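Local coordinates for protein putative cyclohexadienyl dehydrogenase and ADH prephenate dehydrogenase (Rhizobium meliloti, PDB 4WJI) that probably catalyses the NAD(P)-dependent oxidative decarboxylation of prephenate to 3-(4-hydroxyphenyl)pyruvate, a step of tyrosine biosynthesis, and binds NADP and tyrosine, at residues Ala1-Ile7 with Gln27-Val33; Val119-Ala125 with Arg143-Pro149. One frame throughout, in Å; residues are numbered along the deposited sequence.

Both contacts belong to one eight-stranded mixed sheet of the nucleotide-binding domain, and they follow each other along the chain, contact 1 closing before contact 2 begins. Contact 1 (1-7 with 27-33) pairs parallel strands 4-10 and 29-35; contact 2 (119-125 with 143-149) pairs strand 117-123 with the antiparallel strand 144-147. Strands 67-70 and 93-96 stand between them in the sheet, which puts their centres about 20 Å apart and their nearest atoms about 9 Å apart. Helix 155-167 packs against side chains of both. The first lies toward the periphery, while the second is buried near the centre of the chain, where NADP and tyrosine meet.

Contact 1 of 2, residues Ala1-Ile7 with Gln27-Val33; sequences AQQFQTI and QLAGTIV
Ile7 meets Ala29 on the face of the sheet that also carries Phe4 and Ile32: its CD1 methyl stops 3.7 Å from Ala29 CB. CG1 lies beside the backbone N of Ile7 (chi1 -57°), and the extended branch carries CD1 back over the preceding part of the strand to that methyl. Ile23 of helix 14-26 touches Ile7, Ala29 and Ile32, so the helix packs on this face.

The other face is polar at its edge. Thr6 and Thr31 are paired there, and a single water joins their hydroxyls, 2.8 Å from Thr31 OG1, while accepting from Gln5 NE2. Gln5 reaches this water because its chain bends at chi2 (64°); its OE1 takes an N-H from Gln2 NE2, the donor standing well above the carbonyl plane. Farther along, the Thr6 and Val33 side chains meet through their CG2 methyls, 3.9 Å apart.

Nearer the N-terminus Gln3 and Leu28 run side by side and point the same way, and Gln3 NE2 goes on to Thr167. Leu28 O is gripped twice, by Gln3 N at 2.9 Å from above its carbonyl plane and by Phe4 N at 3.3 Å nearly in line with the C=O. Beyond the corners at Gln5 and Gly30 the pairing is regular: Ile7 N donates to Thr31 O (3.0 Å) and Val33 N to Ile7 O (2.9 Å, 174°).

Three parallel bridges, with helix 14-26 connecting the strands, make this the first beta-alpha-beta unit of a Rossmann-type nucleotide-binding fold.

Contact 2 of 2, residues Val119-Ala125 with Arg143-Pro149; sequences VPGHPIA and RWCILTP. With TYR (tyrosine), chain C; NAP (NADP nicotinamide-adenine-dinucleotide phosphate), chain B.
His122 NE2 and the hydroxyl OH of the bound tyrosine are 2.5 Å apart, a short hydrogen bond in which either could be the donor. The histidine sits on an antiparallel strand pair, 121-123 with 144-147 (167° between directions), in the Rossmann-type sheet. With CG opposite the backbone N (chi1 -177°), the ring extends away from strand 144-147, and the tyrosine hydroxyl lies at its edge, near the ring plane. Pro123 and Ala125 line the cofactor side: Ala125 O is 3.2 Å from C4N of the NADP nicotinamide and Pro123 O 3.4 Å from its C5N.

In the second shell, Ile124 CD1 sits 3.5 Å above the imidazole plane, over its centre, while ND1 is hydrogen-bonded to NE2 of His180 in helix 177-203. With an alanine here, the tyrosine hydroxyl and His180 NE2 would probably each be left without this partner, and the Ile124 methyl would lose the ring it covers. The same methyl touches CD1 of Ile146 at 3.9 Å, the two side chains crossing at a slant.

Backbone pairing fixes the strand beneath. Ile146 N donates to His122 O at a straight 171°, whereas the return bond from His122 N to Ile146 O is weak. Next along, Ile124 N bonds to Trp144 O at 2.8 Å; Ile124 is the centre of an inverse gamma turn, with Ala125 N weakly bonded back to Pro123 O. Trp144 itself faces the second subunit, with Lys215 of that subunit in a cation-pi contact and its Tyr216 edge-to-face.

Arg143 lies along the turn, CG and CD against Ala125 CB, and its NH1 bonds to Gln291. One water closes this end, donating to Ile124 O at 2.7 Å and accepting from Trp144 N at 2.9 Å.

Contact 1 of 2, residues Ala1-Ile7 with Gln27-Val33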
# COMPACT_ATOMS: atom_id res chain seq x y z
N ALA A 1 -17.26 22.96 -26.89
CA ALA A 1 -16.15 22.09 -26.35
C ALA A 1 -15.97 20.74 -27.07
O ALA A 1 -15.01 20.01 -26.80
CB ALA A 1 -16.36 21.84 -24.86
N GLN A 2 -16.87 20.40 -27.98
CA GLN A 2 -16.89 19.07 -28.60
C GLN A 2 -15.64 18.70 -29.39
O GLN A 2 -15.20 19.48 -30.25
CB GLN A 2 -18.05 19.03 -29.55
CG GLN A 2 -18.28 17.73 -30.25
CD GLN A 2 -19.51 17.81 -31.13
OE1 GLN A 2 -20.62 18.02 -30.63
NE2 GLN A 2 -19.33 17.65 -32.44
N GLN A 3 -15.10 17.51 -29.13
CA GLN A 3 -13.96 16.94 -29.87
C GLN A 3 -14.36 15.81 -30.80
O GLN A 3 -13.66 15.51 -31.75
CB GLN A 3 -12.88 16.47 -28.90
CG GLN A 3 -12.16 17.67 -28.27
CD GLN A 3 -11.15 17.28 -27.23
OE1 GLN A 3 -10.72 16.12 -27.16
NE2 GLN A 3 -10.76 18.23 -26.40
N PHE A 4 -15.50 15.17 -30.52
CA PHE A 4 -15.98 14.07 -31.35
C PHE A 4 -17.48 14.20 -31.45
O PHE A 4 -18.14 14.44 -30.45
CB PHE A 4 -15.65 12.73 -30.71
CG PHE A 4 -14.17 12.45 -30.60
CD1 PHE A 4 -13.47 11.96 -31.67
CD2 PHE A 4 -13.48 12.83 -29.46
CE1 PHE A 4 -12.09 11.77 -31.59
CE2 PHE A 4 -12.10 12.65 -29.37
CZ PHE A 4 -11.40 12.14 -30.46
N GLN A 5 -18.06 13.96 -32.63
CA GLN A 5 -19.51 14.06 -32.73
C GLN A 5 -20.16 12.92 -31.97
O GLN A 5 -21.12 13.14 -31.24
CB GLN A 5 -19.93 14.10 -34.19
CG GLN A 5 -21.47 14.20 -34.37
CD GLN A 5 -22.01 15.51 -33.81
OE1 GLN A 5 -21.51 16.57 -34.12
NE2 GLN A 5 -23.00 15.42 -32.98
N THR A 6 -19.64 11.70 -32.10
CA THR A 6 -20.21 10.55 -31.40
C THR A 6 -19.07 9.70 -30.82
O THR A 6 -18.11 9.35 -31.53
CB THR A 6 -20.95 9.67 -32.37
OG1 THR A 6 -21.97 10.45 -33.03
CG2 THR A 6 -21.61 8.53 -31.61
N ILE A 7 -19.16 9.43 -29.52
CA ILE A 7 -18.24 8.55 -28.81
C ILE A 7 -19.01 7.35 -28.33
O ILE A 7 -20.00 7.52 -27.63
CB ILE A 7 -17.55 9.24 -27.64
CG1 ILE A 7 -16.78 10.50 -28.11
CG2 ILE A 7 -16.62 8.25 -26.93
CD1 ILE A 7 -16.12 11.21 -26.98
N GLN A 27 -18.09 18.38 -21.87
CA GLN A 27 -18.85 18.52 -23.10
C GLN A 27 -18.08 18.11 -24.33
O GLN A 27 -18.10 18.79 -25.32
CB GLN A 27 -19.45 19.92 -23.25
CG GLN A 27 -20.77 20.02 -22.48
CD GLN A 27 -20.65 20.84 -21.23
OE1 GLN A 27 -20.39 22.02 -21.30
NE2 GLN A 27 -20.92 20.23 -20.08
N LEU A 28 -17.41 16.95 -24.26
CA LEU A 28 -16.51 16.56 -25.31
C LEU A 28 -17.16 15.82 -26.46
O LEU A 28 -16.54 15.66 -27.46
CB LEU A 28 -15.38 15.70 -24.75
CG LEU A 28 -14.61 16.38 -23.66
CD1 LEU A 28 -13.53 15.44 -23.14
CD2 LEU A 28 -14.06 17.75 -24.07
N ALA A 29 -18.39 15.36 -26.29
CA ALA A 29 -19.08 14.59 -27.33
C ALA A 29 -20.41 15.21 -27.70
O ALA A 29 -21.14 15.71 -26.85
CB ALA A 29 -19.30 13.14 -26.91
N GLY A 30 -20.75 15.13 -28.98
CA GLY A 30 -22.12 15.42 -29.36
C GLY A 30 -23.08 14.43 -28.71
O GLY A 30 -24.08 14.81 -28.11
N THR A 31 -22.77 13.15 -28.85
CA THR A 31 -23.59 12.02 -28.37
C THR A 31 -22.65 11.01 -27.73
O THR A 31 -21.62 10.65 -28.33
CB THR A 31 -24.35 11.31 -29.52
OG1 THR A 31 -25.28 12.20 -30.16
CG2 THR A 31 -25.13 10.11 -29.04
N ILE A 32 -23.06 10.51 -26.56
CA ILE A 32 -22.38 9.39 -25.93
C ILE A 32 -23.25 8.15 -26.07
O ILE A 32 -24.44 8.16 -25.71
CB ILE A 32 -22.20 9.64 -24.40
CG1 ILE A 32 -21.52 10.98 -24.08
CG2 ILE A 32 -21.48 8.46 -23.76
CD1 ILE A 32 -21.48 11.35 -22.60
N VAL A 33 -22.67 7.09 -26.67
CA VAL A 33 -23.38 5.82 -26.81
C VAL A 33 -22.75 4.86 -25.84
O VAL A 33 -21.53 4.70 -25.86
CB VAL A 33 -23.26 5.25 -28.25
CG1 VAL A 33 -24.10 4.00 -28.38
CG2 VAL A 33 -23.72 6.30 -29.27
O HOH W 1 -24.24 12.78 -32.68

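Contact 2 of 2, residues Val119-Ala125 with Arg143-Pro149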
# COMPACT_ATOMS: atom_id res chain seq x y z
N VAL A 119 -5.61 3.06 -32.13
CA VAL A 119 -4.64 3.76 -31.27
C VAL A 119 -4.81 3.27 -29.85
O VAL A 119 -5.65 3.78 -29.13
CB VAL A 119 -4.83 5.30 -31.28
CG1 VAL A 119 -3.67 5.95 -30.53
CG2 VAL A 119 -4.93 5.81 -32.73
N PRO A 120 -4.07 2.25 -29.47
CA PRO A 120 -4.21 1.65 -28.14
C PRO A 120 -3.77 2.61 -27.04
O PRO A 120 -2.87 3.36 -27.24
CB PRO A 120 -3.28 0.44 -28.20
CG PRO A 120 -3.07 0.16 -29.64
CD PRO A 120 -3.10 1.52 -30.30
N GLY A 121 -4.43 2.56 -25.90
CA GLY A 121 -4.14 3.44 -24.80
C GLY A 121 -4.14 2.67 -23.49
O GLY A 121 -4.56 1.51 -23.38
N HIS A 122 -3.60 3.34 -22.50
CA HIS A 122 -3.64 2.87 -21.12
C HIS A 122 -3.61 4.04 -20.13
O HIS A 122 -2.57 4.59 -19.94
CB HIS A 122 -2.47 1.92 -20.86
CG HIS A 122 -2.46 1.32 -19.49
ND1 HIS A 122 -1.40 0.59 -19.01
CD2 HIS A 122 -3.41 1.29 -18.52
CE1 HIS A 122 -1.68 0.17 -17.80
NE2 HIS A 122 -2.89 0.59 -17.47
N PRO A 123 -4.73 4.37 -19.49
CA PRO A 123 -4.65 5.39 -18.45
C PRO A 123 -4.05 4.79 -17.15
O PRO A 123 -4.52 3.77 -16.66
CB PRO A 123 -6.11 5.82 -18.25
CG PRO A 123 -6.89 4.55 -18.57
CD PRO A 123 -6.11 3.89 -19.66
N ILE A 124 -3.05 5.49 -16.60
CA ILE A 124 -2.31 5.03 -15.41
C ILE A 124 -3.02 5.59 -14.20
O ILE A 124 -2.52 6.46 -13.51
CB ILE A 124 -0.83 5.37 -15.51
CG1 ILE A 124 -0.26 4.99 -16.87
CG2 ILE A 124 -0.07 4.73 -14.38
CD1 ILE A 124 -0.40 3.52 -17.28
N ALA A 125 -4.23 5.09 -13.96
CA ALA A 125 -5.12 5.68 -12.96
C ALA A 125 -6.19 4.65 -12.64
O ALA A 125 -6.76 4.03 -13.53
CB ALA A 125 -5.82 6.92 -13.52
N ARG A 143 -2.73 12.45 -13.77
CA ARG A 143 -2.21 11.13 -14.02
C ARG A 143 -1.58 11.09 -15.42
O ARG A 143 -1.83 11.95 -16.25
CB ARG A 143 -3.37 10.14 -13.98
CG ARG A 143 -4.10 10.09 -12.66
CD ARG A 143 -3.49 9.13 -11.70
NE ARG A 143 -2.37 9.66 -11.01
CZ ARG A 143 -2.44 10.32 -9.84
NH1 ARG A 143 -1.35 10.79 -9.27
NH2 ARG A 143 -3.58 10.66 -9.32
N TRP A 144 -0.80 10.06 -15.68
CA TRP A 144 -0.26 9.76 -16.98
C TRP A 144 -1.18 8.81 -17.74
O TRP A 144 -1.92 8.01 -17.13
CB TRP A 144 1.15 9.10 -16.86
CG TRP A 144 2.19 10.10 -16.53
CD1 TRP A 144 2.59 10.47 -15.26
CD2 TRP A 144 2.92 10.87 -17.42
NE1 TRP A 144 3.53 11.46 -15.34
CE2 TRP A 144 3.73 11.74 -16.66
CE3 TRP A 144 2.94 10.97 -18.82
CZ2 TRP A 144 4.57 12.67 -17.25
CZ3 TRP A 144 3.78 11.90 -19.38
CH2 TRP A 144 4.59 12.73 -18.60
N CYS A 145 -1.13 8.92 -19.07
CA CYS A 145 -1.75 7.96 -19.99
C CYS A 145 -0.72 7.62 -21.06
O CYS A 145 0.00 8.50 -21.54
CB CYS A 145 -3.01 8.53 -20.61
SG CYS A 145 -3.77 7.35 -21.74
N ILE A 146 -0.60 6.33 -21.36
CA ILE A 146 0.37 5.85 -22.34
C ILE A 146 -0.37 5.38 -23.58
O ILE A 146 -1.27 4.54 -23.51
CB ILE A 146 1.24 4.69 -21.77
CG1 ILE A 146 2.02 5.12 -20.51
CG2 ILE A 146 2.18 4.15 -22.83
CD1 ILE A 146 2.64 3.97 -19.75
N LEU A 147 0.01 5.94 -24.71
CA LEU A 147 -0.45 5.45 -26.02
C LEU A 147 0.60 4.60 -26.68
O LEU A 147 1.79 4.89 -26.56
CB LEU A 147 -0.81 6.62 -26.93
CG LEU A 147 -1.82 7.65 -26.42
CD1 LEU A 147 -2.08 8.76 -27.45
CD2 LEU A 147 -3.10 6.97 -25.98
N THR A 148 0.16 3.55 -27.39
CA THR A 148 1.14 2.64 -28.02
C THR A 148 0.75 2.40 -29.52
O THR A 148 0.41 1.29 -29.92
CB THR A 148 1.32 1.31 -27.24
OG1 THR A 148 0.12 0.53 -27.32
CG2 THR A 148 1.62 1.54 -25.81
N PRO A 149 0.73 3.48 -30.35
CA PRO A 149 0.33 3.30 -31.76
C PRO A 149 1.31 2.42 -32.53
O PRO A 149 2.49 2.65 -32.47
CB PRO A 149 0.36 4.71 -32.34
CG PRO A 149 1.00 5.56 -31.35
CD PRO A 149 1.18 4.86 -30.06
N TYR C . -6.32 -0.06 -9.56
CA TYR C . -4.98 0.40 -9.10
C TYR C . -5.11 1.05 -7.75
O TYR C . -6.22 1.08 -7.23
CB TYR C . -4.35 1.36 -10.11
CG TYR C . -4.16 0.79 -11.51
CD1 TYR C . -4.19 -0.58 -11.78
CD2 TYR C . -3.96 1.64 -12.57
CE1 TYR C . -4.03 -1.07 -13.06
CE2 TYR C . -3.75 1.19 -13.85
CZ TYR C . -3.81 -0.16 -14.12
OH TYR C . -3.67 -0.63 -15.40
OXT TYR C . -4.08 1.55 -7.23
PA NAP B . -14.86 -3.23 -14.50
O1A NAP B . -15.21 -2.09 -13.63
O2A NAP B . -14.94 -4.64 -14.01
O5B NAP B . -15.78 -3.14 -15.81
C5B NAP B . -15.80 -4.22 -16.74
C4B NAP B . -16.62 -3.89 -17.99
O4B NAP B . -16.35 -4.88 -18.97
C3B NAP B . -18.12 -3.97 -17.74
O3B NAP B . -18.83 -3.16 -18.66
C2B NAP B . -18.44 -5.41 -18.09
O2B NAP B . -19.75 -5.57 -18.54
C1B NAP B . -17.51 -5.65 -19.25
N9A NAP B . -17.12 -7.06 -19.53
C8A NAP B . -16.62 -7.95 -18.69
N7A NAP B . -16.31 -9.09 -19.24
C5A NAP B . -16.65 -8.93 -20.55
C6A NAP B . -16.58 -9.79 -21.67
N6A NAP B . -16.10 -11.05 -21.55
N1A NAP B . -16.97 -9.31 -22.83
C2A NAP B . -17.42 -8.07 -22.91
N3A NAP B . -17.54 -7.20 -21.92
C4A NAP B . -17.14 -7.67 -20.75
O3 NAP B . -13.41 -3.02 -15.15
PN NAP B . -12.46 -1.75 -15.33
O1N NAP B . -11.76 -1.60 -14.07
O2N NAP B . -13.19 -0.62 -15.90
O5D NAP B . -11.37 -2.31 -16.38
C5D NAP B . -11.57 -2.27 -17.77
C4D NAP B . -10.21 -2.26 -18.46
O4D NAP B . -9.45 -1.19 -17.94
C3D NAP B . -9.39 -3.49 -18.19
O3D NAP B . -8.73 -3.89 -19.38
C2D NAP B . -8.40 -3.08 -17.14
O2D NAP B . -7.23 -3.84 -17.25
C1D NAP B . -8.17 -1.63 -17.56
N1N NAP B . -7.78 -0.70 -16.49
C2N NAP B . -8.25 -0.86 -15.25
C3N NAP B . -7.88 0.00 -14.24
C7N NAP B . -8.35 -0.13 -12.81
O7N NAP B . -7.74 0.43 -11.94
N7N NAP B . -9.42 -0.86 -12.58
C4N NAP B . -7.03 1.03 -14.55
C5N NAP B . -6.59 1.17 -15.84
C6N NAP B . -6.95 0.28 -16.81
P2B NAP B . -20.88 -6.25 -17.62
O1X NAP B . -20.76 -5.63 -16.26
O2X NAP B . -22.16 -5.89 -18.32
O3X NAP B . -20.64 -7.75 -17.55
O HOH W 2 -0.58 8.32 -13.38